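Local coordinates for periplasmic solute binding protein (Candidatus liberibacter, PDB 4CL2), which binds manganese or zinc in the periplasm and probably hands the metal to an ABC-type importer, as solute-binding proteins of its family do, at residues F11-D16 with H106-L111; K23-V28 with P130-K135; D55-N60 with K70-L75; S248-K251 with A256-Y259. One frame throughout, in Å; residues are numbered along the deposited sequence.

Contact 1 of 4, residues F11-D16 with H106-L111; sequences FSIIGD and HAWMSL. With MN (manganese (II) ion), chain L.
The indole of Trp108 offers one face to two side chains of segment 11-16, Phe11 and Ile13, which share it. Phe11 takes the six-membered ring: its CZ lies 3.6 Å from Trp108 CZ3, and the ring planes stand at 57°, an edge-to-face pair with the phenyl edge directed at the indole. Ile13 takes the five-membered ring in a CH-pi contact, its CD1 lying 3.6 Å from the ring centroid and 24° off the normal. With Ile13 CG1 set beside the backbone N (chi1 -67°) and the chain extended beyond it, the delta methyl is the part that reaches the ring. The broad indole thus has room for two apolar groups side by side, and Trp108 NE1 stays available to Val246 O, which it meets in a hydrogen bond. The other face of the indole rests on His106 CA.

His106 NE2 binds the manganese ion at 2.4 Å, together with Glu172 and Asp247, while His106 ND1 is held by Asn104. A type I turn from His106 to Met109 places Trp108 two residues after the metal ligand His106, and the indole lies close to the site, its side chain near that of the ligand Asp247. Phe11 is the N-cap residue of helix 12-22, joining strand 6-9 to that helix. The loop carrying Trp108 leads into helix 111-128, whose Tyr117 touches the indole, and Ile13 also packs on Tyr259 and Leu262 of helix 259-274.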
loop_
_atom_site.group_PDB
_atom_site.type_symbol
_atom_site.label_atom_id
_atom_site.label_comp_id
_atom_site.label_asym_id
_atom_site.label_seq_id
_atom_site.Cartn_x
_atom_site.Cartn_y
_atom_site.Cartn_z
ATOM N N PHE A 11 5.290 1.142 8.797
ATOM C CA PHE A 11 4.684 -0.178 8.630
ATOM C C PHE A 11 5.396 -1.011 7.599
ATOM O O PHE A 11 6.394 -0.604 6.971
ATOM C CB PHE A 11 3.150 -0.053 8.356
ATOM C CG PHE A 11 2.777 0.237 6.895
ATOM C CD1 PHE A 11 3.132 1.411 6.250
ATOM C CD2 PHE A 11 2.017 -0.695 6.202
ATOM C CE1 PHE A 11 2.728 1.668 4.938
ATOM C CE2 PHE A 11 1.621 -0.452 4.880
ATOM C CZ PHE A 11 1.969 0.735 4.258
ATOM N N SER A 12 4.977 -2.281 7.519
ATOM C CA SER A 12 5.793 -3.313 6.868
ATOM C C SER A 12 6.154 -2.998 5.445
ATOM O O SER A 12 7.265 -3.287 5.000
ATOM C CB SER A 12 5.067 -4.685 6.922
ATOM O OG SER A 12 3.728 -4.636 6.389
ATOM N N ILE A 13 5.241 -2.417 4.692
ATOM C CA ILE A 13 5.515 -2.159 3.292
ATOM C C ILE A 13 6.667 -1.174 3.151
ATOM O O ILE A 13 7.588 -1.396 2.349
ATOM C CB ILE A 13 4.295 -1.678 2.557
ATOM C CG1 ILE A 13 3.274 -2.859 2.526
ATOM C CG2 ILE A 13 4.660 -1.097 1.180
ATOM C CD1 ILE A 13 2.020 -2.499 1.722
ATOM N N ILE A 14 6.639 -0.101 3.914
ATOM C CA ILE A 14 7.749 0.863 3.857
ATOM C C ILE A 14 9.063 0.307 4.369
ATOM O O ILE A 14 10.127 0.514 3.776
ATOM C CB ILE A 14 7.346 2.183 4.567
ATOM C CG1 ILE A 14 6.156 2.828 3.833
ATOM C CG2 ILE A 14 8.511 3.150 4.692
ATOM C CD1 ILE A 14 5.620 4.085 4.522
ATOM N N GLY A 15 9.005 -0.514 5.420
ATOM C CA GLY A 15 10.185 -1.186 5.890
ATOM C C GLY A 15 10.855 -2.033 4.851
ATOM O O GLY A 15 12.107 -2.023 4.710
ATOM N N ASP A 16 10.061 -2.783 4.086
ATOM C CA ASP A 16 10.620 -3.663 3.071
ATOM C C ASP A 16 11.223 -2.873 1.894
ATOM O O ASP A 16 12.315 -3.209 1.365
ATOM C CB ASP A 16 9.550 -4.641 2.561
ATOM C CG ASP A 16 10.106 -5.571 1.527
ATOM O OD1 ASP A 16 10.870 -6.495 1.869
ATOM O OD2 ASP A 16 9.820 -5.346 0.338
ATOM N N HIS A 106 -3.766 4.550 0.373
ATOM C CA HIS A 106 -3.242 3.351 -0.271
ATOM C C HIS A 106 -2.435 3.653 -1.555
ATOM O O HIS A 106 -2.560 2.941 -2.547
ATOM C CB HIS A 106 -4.345 2.401 -0.646
ATOM C CG HIS A 106 -5.131 1.925 0.541
ATOM N ND1 HIS A 106 -6.312 2.533 0.934
ATOM C CD2 HIS A 106 -4.970 0.841 1.344
ATOM C CE1 HIS A 106 -6.819 1.873 1.977
ATOM N NE2 HIS A 106 -6.022 0.851 2.240
ATOM N N ALA A 107 -1.582 4.634 -1.467
ATOM C CA ALA A 107 -0.840 5.136 -2.664
ATOM C C ALA A 107 0.176 4.124 -3.157
ATOM O O ALA A 107 0.566 4.182 -4.357
ATOM C CB ALA A 107 -0.133 6.448 -2.298
ATOM N N TRP A 108 0.603 3.189 -2.315
ATOM C CA TRP A 108 1.562 2.168 -2.716
ATOM C C TRP A 108 1.084 1.120 -3.727
ATOM O O TRP A 108 1.912 0.426 -4.282
ATOM C CB TRP A 108 2.172 1.436 -1.492
ATOM C CG TRP A 108 1.143 0.701 -0.681
ATOM C CD1 TRP A 108 0.655 -0.556 -0.943
ATOM C CD2 TRP A 108 0.393 1.202 0.421
ATOM N NE1 TRP A 108 -0.324 -0.887 -0.016
ATOM C CE2 TRP A 108 -0.518 0.186 0.810
ATOM C CE3 TRP A 108 0.403 2.409 1.140
ATOM C CZ2 TRP A 108 -1.362 0.322 1.900
ATOM C CZ3 TRP A 108 -0.425 2.561 2.219
ATOM C CH2 TRP A 108 -1.327 1.522 2.612
ATOM N N MET A 109 -0.231 1.079 -3.943
ATOM C CA MET A 109 -0.836 0.108 -4.875
ATOM C C MET A 109 -0.854 0.726 -6.283
ATOM O O MET A 109 -1.870 1.178 -6.770
ATOM C CB MET A 109 -2.231 -0.318 -4.457
ATOM C CG MET A 109 -2.289 -1.040 -3.140
ATOM S SD MET A 109 -1.337 -2.545 -3.045
ATOM C CE MET A 109 -2.033 -3.547 -4.370
ATOM N N SER A 110 0.331 0.873 -6.855
ATOM C CA SER A 110 0.517 1.592 -8.095
ATOM C C SER A 110 1.969 1.404 -8.517
ATOM O O SER A 110 2.903 1.500 -7.716
ATOM C CB SER A 110 0.198 3.090 -7.944
ATOM O OG SER A 110 0.853 3.957 -8.859
ATOM N N LEU A 111 2.148 1.201 -9.802
ATOM C CA LEU A 111 3.490 1.012 -10.377
ATOM C C LEU A 111 4.195 2.368 -10.394
ATOM O O LEU A 111 5.345 2.480 -9.989
ATOM C CB LEU A 111 3.395 0.371 -11.798
ATOM C CG LEU A 111 4.759 0.302 -12.558
ATOM C CD1 LEU A 111 5.707 -0.500 -11.737
ATOM C CD2 LEU A 111 4.422 -0.387 -13.887
HETATM MN MN MN L . -6.186 -0.048 4.464
#

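Contact 2 of 4, residues K23-V28 with P130-K135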
loop_
_atom_site.group_PDB
_atom_site.type_symbol
_atom_site.label_atom_id
_atom_site.label_comp_id
_atom_site.label_asym_id
_atom_site.label_seq_id
_atom_site.Cartn_x
_atom_site.Cartn_y
_atom_site.Cartn_z
ATOM N N LYS A 23 20.031 -1.995 1.926
ATOM C CA LYS A 23 20.780 -3.248 1.991
ATOM C C LYS A 23 21.743 -3.330 3.143
ATOM O O LYS A 23 22.932 -3.604 2.961
ATOM C CB LYS A 23 21.533 -3.494 0.733
ATOM C CG LYS A 23 20.637 -3.638 -0.434
ATOM C CD LYS A 23 21.490 -3.916 -1.633
ATOM C CE LYS A 23 20.718 -4.730 -2.641
ATOM N NZ LYS A 23 21.706 -5.555 -3.389
ATOM N N ASP A 24 21.248 -3.092 4.318
ATOM C CA ASP A 24 22.202 -3.255 5.492
ATOM C C ASP A 24 23.260 -2.164 5.718
ATOM O O ASP A 24 24.020 -2.261 6.720
ATOM C CB ASP A 24 22.895 -4.629 5.550
ATOM C CG ASP A 24 21.909 -5.797 5.592
ATOM O OD1 ASP A 24 20.837 -5.716 6.240
ATOM O OD2 ASP A 24 22.229 -6.829 4.987
ATOM N N LEU A 25 23.246 -1.078 4.922
ATOM C CA LEU A 25 24.013 0.094 5.269
ATOM C C LEU A 25 23.520 0.799 6.504
ATOM O O LEU A 25 24.264 1.468 7.164
ATOM C CB LEU A 25 24.061 1.083 4.113
ATOM C CG LEU A 25 24.767 0.487 2.887
ATOM C CD1 LEU A 25 24.409 1.379 1.706
ATOM C CD2 LEU A 25 26.270 0.373 3.074
ATOM N N VAL A 26 22.223 0.667 6.754
ATOM C CA VAL A 26 21.545 1.132 7.965
ATOM C C VAL A 26 20.710 -0.018 8.520
ATOM O O VAL A 26 20.402 -0.984 7.807
ATOM C CB VAL A 26 20.647 2.357 7.726
ATOM C CG1 VAL A 26 21.427 3.473 7.086
ATOM C CG2 VAL A 26 19.380 2.001 6.954
ATOM N N THR A 27 20.367 0.091 9.801
ATOM C CA THR A 27 19.427 -0.818 10.416
ATOM C C THR A 27 18.018 -0.366 10.150
ATOM O O THR A 27 17.682 0.738 10.504
ATOM C CB THR A 27 19.695 -0.898 11.927
ATOM O OG1 THR A 27 21.044 -1.352 12.099
ATOM C CG2 THR A 27 18.742 -1.867 12.610
ATOM N N VAL A 28 17.204 -1.189 9.477
ATOM C CA VAL A 28 15.846 -0.812 9.160
ATOM C C VAL A 28 14.931 -1.523 10.173
ATOM O O VAL A 28 14.987 -2.768 10.352
ATOM C CB VAL A 28 15.498 -1.218 7.717
ATOM C CG1 VAL A 28 14.020 -1.019 7.454
ATOM C CG2 VAL A 28 16.319 -0.391 6.736
ATOM N N PRO A 130 25.233 10.581 3.796
ATOM C CA PRO A 130 25.730 11.001 2.481
ATOM C C PRO A 130 26.969 10.286 2.005
ATOM O O PRO A 130 27.200 10.221 0.780
ATOM C CB PRO A 130 25.943 12.504 2.643
ATOM C CG PRO A 130 25.963 12.747 4.085
ATOM C CD PRO A 130 25.126 11.717 4.719
ATOM N N SER A 131 27.723 9.688 2.933
ATOM C CA SER A 131 28.906 8.983 2.536
ATOM C C SER A 131 28.596 7.724 1.715
ATOM O O SER A 131 29.497 7.191 1.053
ATOM C CB SER A 131 29.813 8.653 3.722
ATOM O OG SER A 131 29.205 7.636 4.456
ATOM N N ASN A 132 27.373 7.251 1.787
ATOM C CA ASN A 132 26.951 6.060 1.037
ATOM C C ASN A 132 26.025 6.438 -0.141
ATOM O O ASN A 132 25.356 5.557 -0.673
ATOM C CB ASN A 132 26.256 5.072 1.939
ATOM C CG ASN A 132 27.234 4.292 2.782
ATOM O OD1 ASN A 132 28.295 3.915 2.275
ATOM N ND2 ASN A 132 26.967 4.180 4.075
ATOM N N ALA A 133 26.006 7.715 -0.535
ATOM C CA ALA A 133 25.142 8.148 -1.628
ATOM C C ALA A 133 25.230 7.257 -2.870
ATOM O O ALA A 133 24.193 6.934 -3.473
ATOM C CB ALA A 133 25.445 9.589 -2.020
ATOM N N LYS A 134 26.435 6.884 -3.291
ATOM C CA LYS A 134 26.581 6.101 -4.538
ATOM C C LYS A 134 25.942 4.726 -4.440
ATOM O O LYS A 134 25.368 4.183 -5.422
ATOM C CB LYS A 134 28.052 5.977 -4.920
ATOM C CG LYS A 134 28.631 7.358 -5.262
ATOM C CD LYS A 134 30.158 7.490 -5.144
ATOM C CE LYS A 134 30.564 8.967 -5.187
ATOM N NZ LYS A 134 31.890 9.207 -4.573
ATOM N N LYS A 135 25.977 4.174 -3.248
ATOM C CA LYS A 135 25.316 2.902 -2.967
ATOM C C LYS A 135 23.794 2.996 -2.929
ATOM O O LYS A 135 23.123 2.191 -3.534
ATOM C CB LYS A 135 25.855 2.317 -1.636
ATOM C CG LYS A 135 27.340 2.019 -1.688
ATOM C CD LYS A 135 27.797 1.303 -0.406
ATOM C CE LYS A 135 29.262 0.899 -0.571
ATOM N NZ LYS A 135 29.760 0.004 0.508
#
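Leu25 fits both methyls against segment 130-135, and these supply the close part of the contact. Its CD1 lies 3.8 Å from Lys135 CB, and CD2 is 3.9 Å from Lys135 CD, so the branched end lies against one side of the lysine's methylenes, the two side chains crossing at about a right angle. On its inner side the leucine, like Val26 after it, leans on Tyr136 of helix 133-158.

The leucine belongs to the loop between helix 12-22 and strand 27-30, a helix-to-strand link in the beta-alpha-beta crossover that joins the neighbouring parallel strands 6-9 and 27-30. Lys23, with its positive phi of 41°, is where the chain leaves the helical conformation; just before the leucine, Asp24 OD1 accepts a hydrogen bond from Gln19 NE2 of helix 12-22. Opposite Leu25, Asn132 occupies the N-cap position of the long helix 133-158, but its side chain makes no capping bond; ND2 is hydrogen-bonded instead to Asp129 OD2.

Toward solvent the fit is looser. Asn132 approaches Leu25 from the opposite direction and touches it only in a plain van der Waals contact, ND2 standing 4.0 Å from Leu25 CD2. Lys135 is exposed, and it suits this place because its chain, extended beyond CG, offers methylenes to the leucine and then runs on past it, carrying the ammonium group onward.

Contact 3 of 4, residues D55-N60 with K70-L75. With ACT (acetate ion), chain I.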
loop_
_atom_site.group_PDB
_atom_site.type_symbol
_atom_site.label_atom_id
_atom_site.label_comp_id
_atom_site.label_asym_id
_atom_site.label_seq_id
_atom_site.Cartn_x
_atom_site.Cartn_y
_atom_site.Cartn_z
ATOM N N ASP A 55 17.188 7.334 13.848
ATOM C CA ASP A 55 17.837 8.509 13.286
ATOM C C ASP A 55 17.000 9.182 12.190
ATOM O O ASP A 55 17.335 10.274 11.753
ATOM C CB ASP A 55 19.235 8.065 12.743
ATOM C CG ASP A 55 20.110 7.573 13.830
ATOM O OD1 ASP A 55 20.357 8.340 14.792
ATOM O OD2 ASP A 55 20.538 6.425 13.791
ATOM N N LEU A 56 15.969 8.502 11.710
ATOM C CA LEU A 56 15.110 8.918 10.578
ATOM C C LEU A 56 13.838 8.112 10.749
ATOM O O LEU A 56 13.945 6.872 11.054
ATOM C CB LEU A 56 15.800 8.602 9.256
ATOM C CG LEU A 56 15.043 8.909 7.987
ATOM C CD1 LEU A 56 14.756 10.371 7.875
ATOM C CD2 LEU A 56 15.857 8.400 6.807
ATOM N N ILE A 57 12.681 8.759 10.592
ATOM C CA ILE A 57 11.387 8.068 10.659
ATOM C C ILE A 57 10.694 8.248 9.312
ATOM O O ILE A 57 10.547 9.363 8.842
ATOM C CB ILE A 57 10.531 8.574 11.804
ATOM C CG1 ILE A 57 11.247 8.327 13.127
ATOM C CG2 ILE A 57 9.181 7.885 11.775
ATOM C CD1 ILE A 57 10.530 8.881 14.342
ATOM N N LEU A 58 10.341 7.126 8.684
ATOM C CA LEU A 58 9.712 7.145 7.369
ATOM C C LEU A 58 8.221 6.771 7.498
ATOM O O LEU A 58 7.870 5.665 7.917
ATOM C CB LEU A 58 10.402 6.170 6.459
ATOM C CG LEU A 58 11.887 6.360 6.201
ATOM C CD1 LEU A 58 12.382 5.192 5.319
ATOM C CD2 LEU A 58 12.132 7.736 5.559
ATOM N N CYS A 59 7.373 7.737 7.193
ATOM C CA CYS A 59 5.899 7.580 7.295
ATOM C C CYS A 59 5.307 7.581 5.877
ATOM O O CYS A 59 5.833 8.212 4.967
ATOM C CB CYS A 59 5.261 8.725 8.082
ATOM S SG CYS A 59 5.598 8.548 9.873
ATOM N N ASN A 60 4.137 6.970 5.760
ATOM C CA ASN A 60 3.330 7.042 4.562
ATOM C C ASN A 60 2.720 8.381 4.333
ATOM O O ASN A 60 2.623 8.865 3.162
ATOM C CB ASN A 60 2.157 6.064 4.676
ATOM C CG ASN A 60 1.523 5.782 3.303
ATOM O OD1 ASN A 60 2.113 5.081 2.480
ATOM N ND2 ASN A 60 0.311 6.269 3.119
ATOM N N LYS A 70 1.266 11.056 17.410
ATOM C CA LYS A 70 1.556 11.628 18.742
ATOM C C LYS A 70 2.689 10.900 19.474
ATOM O O LYS A 70 3.264 11.478 20.390
ATOM C CB LYS A 70 0.342 11.621 19.654
ATOM C CG LYS A 70 -0.219 10.224 19.929
ATOM C CD LYS A 70 -1.500 10.316 20.709
ATOM C CE LYS A 70 -1.958 8.914 21.008
ATOM N NZ LYS A 70 -3.219 8.892 21.789
ATOM N N TYR A 71 2.998 9.665 19.098
ATOM C CA TYR A 71 4.074 8.916 19.746
ATOM C C TYR A 71 5.434 9.278 19.139
ATOM O O TYR A 71 6.475 8.849 19.700
ATOM C CB TYR A 71 3.872 7.412 19.614
ATOM C CG TYR A 71 2.712 6.940 20.429
ATOM C CD1 TYR A 71 2.842 6.629 21.780
ATOM C CD2 TYR A 71 1.459 6.855 19.859
ATOM C CE1 TYR A 71 1.760 6.206 22.515
ATOM C CE2 TYR A 71 0.371 6.456 20.599
ATOM C CZ TYR A 71 0.522 6.146 21.909
ATOM O OH TYR A 71 -0.577 5.753 22.613
ATOM N N PHE A 72 5.428 9.972 17.989
ATOM C CA PHE A 72 6.684 10.410 17.369
ATOM C C PHE A 72 7.072 11.739 17.959
ATOM O O PHE A 72 7.181 12.744 17.269
ATOM C CB PHE A 72 6.638 10.435 15.843
ATOM C CG PHE A 72 6.306 9.133 15.186
ATOM C CD1 PHE A 72 6.979 7.934 15.484
ATOM C CD2 PHE A 72 5.395 9.100 14.131
ATOM C CE1 PHE A 72 6.670 6.767 14.872
ATOM C CE2 PHE A 72 5.103 7.905 13.488
ATOM C CZ PHE A 72 5.729 6.734 13.812
ATOM N N THR A 73 7.387 11.720 19.255
ATOM C CA THR A 73 7.693 12.877 19.994
ATOM C C THR A 73 8.868 12.580 20.961
ATOM O O THR A 73 9.225 11.416 21.145
ATOM C CB THR A 73 6.443 13.320 20.771
ATOM O OG1 THR A 73 6.673 14.610 21.307
ATOM C CG2 THR A 73 6.132 12.435 21.889
ATOM N N ASN A 74 9.449 13.621 21.589
ATOM C CA ASN A 74 10.642 13.430 22.424
ATOM C C ASN A 74 11.756 12.695 21.659
ATOM O O ASN A 74 12.404 11.781 22.201
ATOM C CB ASN A 74 10.221 12.701 23.696
ATOM C CG ASN A 74 11.254 12.746 24.784
ATOM O OD1 ASN A 74 12.052 13.694 24.910
ATOM N ND2 ASN A 74 11.188 11.756 25.667
ATOM N N LEU A 75 11.885 13.019 20.370
ATOM C CA LEU A 75 12.770 12.310 19.452
ATOM C C LEU A 75 14.259 12.663 19.661
ATOM O O LEU A 75 14.589 13.676 20.224
ATOM C CB LEU A 75 12.412 12.575 18.002
ATOM C CG LEU A 75 10.983 12.249 17.512
ATOM C CD1 LEU A 75 10.788 12.648 16.046
ATOM C CD2 LEU A 75 10.688 10.791 17.765
HETATM C C ACT I . 7.873 9.826 25.032
HETATM O O ACT I . 6.697 9.885 25.507
HETATM O OXT ACT I . 8.817 10.235 25.699
HETATM C CH3 ACT I . 8.204 9.318 23.655
#
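Ile57 and Phe72 meet where a loop folds back over strand 56-59, an inner strand of the four-stranded parallel sheet. Ile57 CG2 sits above the centre of the Phe72 ring in a CH-pi contact, 4.2 Å from the centroid and only 12° off the normal. The beta-branch gives the isoleucine a second arm: CG1 lies beside the backbone N (chi1 -61°) and carries CD1 to the ring rim, 3.8 Å from Phe72 CD1. The same methyl meets Leu75 CD2 tip to tip at 3.9 Å. Two residues along the strand, on the same side of the sheet, Cys59 brings its sulfur obliquely to the ring, a sulfur-aromatic contact with SG 3.7 Å from Phe72 CE2.

No hydrogen bond crosses the contact; Ile57, Cys59 and Phe72 are buried, Leu75 partly exposed. Phe72 is the centre of an inverse gamma turn, and its side chain points toward the strand. Ile81 of strand 80-83 touches both Phe72 and Cys59, and backbone hydrogen bonds between Ile57 and both Lys80 and Ile82 hold the two strands together. At the exposed rim of the loop, Asn74 ND2 donates at 2.8 Å to OXT of an acetate that probably comes from the crystallisation liquor.

Contact 4 of 4, residues S248-K251 with A256-Y259. With SO4 (sulfate ion), chain F.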
loop_
_atom_site.group_PDB
_atom_site.type_symbol
_atom_site.label_atom_id
_atom_site.label_comp_id
_atom_site.label_asym_id
_atom_site.label_seq_id
_atom_site.Cartn_x
_atom_site.Cartn_y
_atom_site.Cartn_z
ATOM N N SER A 248 -0.906 -4.874 4.364
ATOM C CA SER A 248 0.220 -5.387 5.137
ATOM C C SER A 248 0.908 -6.423 4.311
ATOM O O SER A 248 0.250 -7.132 3.552
ATOM C CB SER A 248 -0.330 -6.039 6.403
ATOM O OG SER A 248 0.687 -6.681 7.175
ATOM N N LEU A 249 2.206 -6.572 4.472
ATOM C CA LEU A 249 2.874 -7.769 3.976
ATOM C C LEU A 249 2.281 -8.992 4.665
ATOM O O LEU A 249 1.788 -8.897 5.825
ATOM C CB LEU A 249 4.372 -7.719 4.261
ATOM C CG LEU A 249 5.040 -6.510 3.596
ATOM C CD1 LEU A 249 6.491 -6.590 3.858
ATOM C CD2 LEU A 249 4.791 -6.433 2.098
ATOM N N SER A 250 2.338 -10.151 3.994
ATOM C CA SER A 250 1.907 -11.375 4.614
ATOM C C SER A 250 2.974 -11.813 5.609
ATOM O O SER A 250 4.068 -11.255 5.635
ATOM C CB SER A 250 1.721 -12.491 3.571
ATOM O OG SER A 250 2.956 -12.913 3.007
ATOM N N LYS A 251 2.646 -12.862 6.367
ATOM C CA LYS A 251 3.659 -13.612 7.112
ATOM C C LYS A 251 4.745 -14.105 6.120
ATOM O O LYS A 251 4.485 -14.244 4.899
ATOM C CB LYS A 251 2.983 -14.758 7.892
ATOM C CG LYS A 251 2.403 -15.846 6.986
ATOM C CD LYS A 251 1.346 -16.747 7.632
ATOM C CE LYS A 251 0.874 -17.797 6.624
ATOM N NZ LYS A 251 -0.293 -18.590 7.127
ATOM N N ALA A 256 2.904 -12.927 0.109
ATOM C CA ALA A 256 3.226 -11.511 -0.106
ATOM C C ALA A 256 4.185 -11.008 0.990
ATOM O O ALA A 256 3.862 -10.012 1.648
ATOM C CB ALA A 256 1.991 -10.656 -0.164
ATOM N N PRO A 257 5.354 -11.681 1.128
ATOM C CA PRO A 257 6.241 -11.358 2.272
ATOM C C PRO A 257 7.126 -10.124 1.991
ATOM O O PRO A 257 7.888 -9.706 2.860
ATOM C CB PRO A 257 7.053 -12.597 2.417
ATOM C CG PRO A 257 7.239 -13.095 1.015
ATOM C CD PRO A 257 5.810 -12.914 0.469
ATOM N N THR A 258 7.061 -9.590 0.792
ATOM C CA THR A 258 7.801 -8.382 0.392
ATOM C C THR A 258 6.883 -7.468 -0.388
ATOM O O THR A 258 5.832 -7.892 -0.885
ATOM C CB THR A 258 9.030 -8.703 -0.502
ATOM O OG1 THR A 258 8.596 -9.114 -1.812
ATOM C CG2 THR A 258 9.902 -9.797 0.044
ATOM N N TYR A 259 7.242 -6.193 -0.535
ATOM C CA TYR A 259 6.423 -5.302 -1.317
ATOM C C TYR A 259 6.282 -5.737 -2.751
ATOM O O TYR A 259 5.165 -5.711 -3.331
ATOM C CB TYR A 259 7.003 -3.884 -1.247
ATOM C CG TYR A 259 6.329 -2.805 -2.130
ATOM C CD1 TYR A 259 5.015 -2.562 -2.034
ATOM C CD2 TYR A 259 7.046 -2.040 -2.983
ATOM C CE1 TYR A 259 4.380 -1.541 -2.769
ATOM C CE2 TYR A 259 6.468 -1.023 -3.702
ATOM C CZ TYR A 259 5.128 -0.771 -3.601
ATOM O OH TYR A 259 4.534 0.242 -4.319
HETATM S S SO4 F . -0.851 -13.938 6.105
HETATM O O1 SO4 F . -2.005 -13.306 5.468
HETATM O O2 SO4 F . -1.456 -14.665 7.248
HETATM O O3 SO4 F . 0.117 -12.975 6.620
HETATM O O4 SO4 F . -0.213 -14.992 5.262
#
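Ser250 OG lies among several polar groups: it accepts a hydrogen bond from Ala256 N at 2.9 Å and donates one to Lys251 O at 2.8 Å. These bonds help close a short excursion of four residues within the loop between strand 239-244 and helix 259-274, in which residues 248-251 and 256-259 come back alongside each other. OG lies between the backbone N and the carbonyl carbon of its own residue (chi1 69°), a position from which a small hydroxyl can serve both neighbouring backbones. The backbone adds a further link, Ser250 N donating to Ala256 O at 2.8 Å; the donor stands well above the carbonyl plane, although the N-H points rather straight at the oxygen (159°).

Leu249 lays its methyls along the returning backbone. Its CD1 lies 3.6 Å from Pro257 O, and CD2 packs 3.4 Å from Thr258 C, while the side chain also touches Leu262 of helix 259-274. Pro257 has no N-H to offer, and its ring instead packs by CD beside Ser250 OG.

The loop follows directly on the metal ligand Asp247, so its closure lies next to the binding site in sequence. Tyr259 turns away from segment 248-251, and its OH bonds to Trp108 O. Just before it, beyond Pro257, Thr258 is the N-cap of helix 259-274, a place that suits its hydroxyl, with OG1 bonded to Asp261 N.

Overall arrangement
Contacts 2 and 3 both reach the four-stranded parallel sheet, through strands 27-30 and 56-59, while contact 1 uses helix 12-22, which connects strands 6-9 and 27-30; contact 4 belongs to the loop before helix 259-274. Contacts 1 and 4 are closest, their centres 10 Å apart, and touch at Tyr259, whose N meets Asp16 OD2. Helix 12-22 and the loop of His106 thus meet the loop that follows Asp247; His106 and Asp247 are both manganese ligands. Contact 3, centred 18 Å from contact 1, touches it through Asn60 and Ile14; contact 2 does so through Val28 against Gly15. Along the chain, contact 3 is nested within the loops closed by contacts 1 and 2, which themselves interlace, and contact 4 follows them all.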